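Polyketide synthase/nonribosomal peptide synthetase hybrid RzxB (Pseudomonas fluorescens, PDB 5IL6) probably dehydrates beta-hydroxyacyl intermediates through its dehydratase domain during assembly of the polyketide rhizoxin. Local coordinates at residues L16-V21 / S31-D36. Sequence-based numbering, arbitrary orientation.
Sequences LLHRNV and SRFSGD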
# COMPACT_ATOMS: atom_id res chain seq x y z
N LEU A 16 2.34 -8.83 -9.54
CA LEU A 16 3.45 -8.23 -8.81
C LEU A 16 4.38 -9.25 -8.18
O LEU A 16 5.33 -8.86 -7.49
CB LEU A 16 2.91 -7.30 -7.70
CG LEU A 16 2.25 -5.99 -8.12
CD1 LEU A 16 1.80 -5.23 -6.88
CD2 LEU A 16 3.18 -5.13 -8.96
N LEU A 17 4.15 -10.54 -8.42
CA LEU A 17 5.01 -11.61 -7.88
C LEU A 17 5.20 -12.58 -9.04
O LEU A 17 4.38 -13.49 -9.25
CB LEU A 17 4.39 -12.27 -6.66
CG LEU A 17 5.34 -13.11 -5.81
CD1 LEU A 17 6.17 -12.21 -4.92
CD2 LEU A 17 4.57 -14.13 -4.99
N HIS A 18 6.27 -12.39 -9.80
CA HIS A 18 6.39 -13.02 -11.11
C HIS A 18 6.79 -14.48 -11.02
O HIS A 18 6.19 -15.34 -11.67
CB HIS A 18 7.39 -12.25 -11.97
CG HIS A 18 6.97 -10.83 -12.25
ND1 HIS A 18 7.82 -9.90 -12.81
CD2 HIS A 18 5.79 -10.20 -12.06
CE1 HIS A 18 7.18 -8.76 -12.95
NE2 HIS A 18 5.95 -8.91 -12.50
N ARG A 19 7.82 -14.80 -10.23
CA ARG A 19 8.46 -16.10 -10.32
C ARG A 19 8.85 -16.62 -8.95
O ARG A 19 9.25 -15.87 -8.06
CB ARG A 19 9.70 -16.04 -11.23
CG ARG A 19 9.35 -15.86 -12.70
CD ARG A 19 10.29 -14.89 -13.40
NE ARG A 19 9.85 -14.63 -14.77
CZ ARG A 19 9.46 -13.44 -15.25
NH1 ARG A 19 9.47 -12.36 -14.48
NH2 ARG A 19 9.08 -13.34 -16.51
N ASN A 20 8.73 -17.94 -8.80
CA ASN A 20 9.15 -18.65 -7.59
C ASN A 20 10.59 -19.11 -7.78
O ASN A 20 10.88 -19.91 -8.68
CB ASN A 20 8.22 -19.85 -7.35
CG ASN A 20 8.45 -20.51 -6.01
OD1 ASN A 20 9.55 -20.48 -5.46
ND2 ASN A 20 7.41 -21.14 -5.48
N VAL A 21 11.50 -18.61 -6.94
CA VAL A 21 12.91 -18.97 -7.03
C VAL A 21 13.38 -19.60 -5.73
O VAL A 21 14.55 -19.48 -5.35
CB VAL A 21 13.77 -17.74 -7.39
CG1 VAL A 21 13.38 -17.20 -8.76
CG2 VAL A 21 13.63 -16.65 -6.33
N SER A 31 10.44 -10.73 -8.95
CA SER A 31 9.75 -9.98 -9.99
C SER A 31 10.74 -9.05 -10.68
O SER A 31 11.57 -8.42 -10.01
CB SER A 31 8.58 -9.18 -9.42
OG SER A 31 7.74 -9.99 -8.62
N ARG A 32 10.67 -8.99 -12.00
CA ARG A 32 11.51 -8.10 -12.79
C ARG A 32 10.63 -7.07 -13.48
O ARG A 32 9.75 -7.44 -14.27
CB ARG A 32 12.34 -8.87 -13.82
CG ARG A 32 13.31 -7.99 -14.59
CD ARG A 32 14.27 -8.79 -15.46
NE ARG A 32 15.02 -9.79 -14.69
CZ ARG A 32 14.71 -11.08 -14.61
NH1 ARG A 32 13.66 -11.57 -15.26
NH2 ARG A 32 15.45 -11.90 -13.88
N PHE A 33 10.85 -5.80 -13.17
CA PHE A 33 10.07 -4.71 -13.72
C PHE A 33 10.87 -3.97 -14.78
O PHE A 33 12.09 -3.84 -14.68
CB PHE A 33 9.64 -3.73 -12.62
CG PHE A 33 8.86 -4.38 -11.51
CD1 PHE A 33 7.51 -4.63 -11.65
CD2 PHE A 33 9.49 -4.73 -10.32
CE1 PHE A 33 6.79 -5.23 -10.62
CE2 PHE A 33 8.77 -5.33 -9.29
CZ PHE A 33 7.42 -5.57 -9.45
N SER A 34 10.16 -3.47 -15.80
CA SER A 34 10.78 -2.66 -16.84
C SER A 34 10.78 -1.18 -16.50
O SER A 34 11.59 -0.43 -17.08
CB SER A 34 10.04 -2.86 -18.17
OG SER A 34 8.69 -2.46 -18.06
N GLY A 35 9.92 -0.73 -15.59
CA GLY A 35 9.72 0.67 -15.31
C GLY A 35 8.51 1.27 -16.00
O GLY A 35 8.07 2.35 -15.61
N ASP A 36 7.97 0.59 -17.02
CA ASP A 36 6.74 1.03 -17.68
C ASP A 36 5.48 0.63 -16.93
O ASP A 36 4.40 1.11 -17.29
CB ASP A 36 6.69 0.47 -19.10
CG ASP A 36 7.86 0.92 -19.96
OD1 ASP A 36 8.35 2.05 -19.74
OD2 ASP A 36 8.27 0.15 -20.85
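The hydroxyl of S31 does double duty against L16 and H18, an instance of a serine taking over where backbone pairing ends. Its OG donates to the O of L16 at 2.9 Å, coming in well above the carbonyl plane and not on a lone pair, and accepts the N-H of H18 (N to OG 3.1 Å, N-H...OG angle 153°). Chi1 of -51° puts OG beside its own backbone N, between the two groups. CB of S31 lies over one face of the H18 ring, 3.6 Å from the centroid in a CH-pi contact. These links close the open end of the hairpin of strands 19-20 and 27-32, at the margin of a dehydratase hotdog fold, where R19 and L30 pair through their backbones. The ND1 of H18 lies 3.1 Å from the backbone N of R32, while NE2 makes a weak hydrogen bond to the O of P15; H12 stacks on the ring. With an alanine at H18, the O of P15 would probably lose its weak side-chain donor, and CB of S31 and H12 their aromatic partner. The L16 and F33 side chains cross at about a right angle, CD2 4.0 Å from CE1. R32 NH2 forms a salt bridge with E98 OE2.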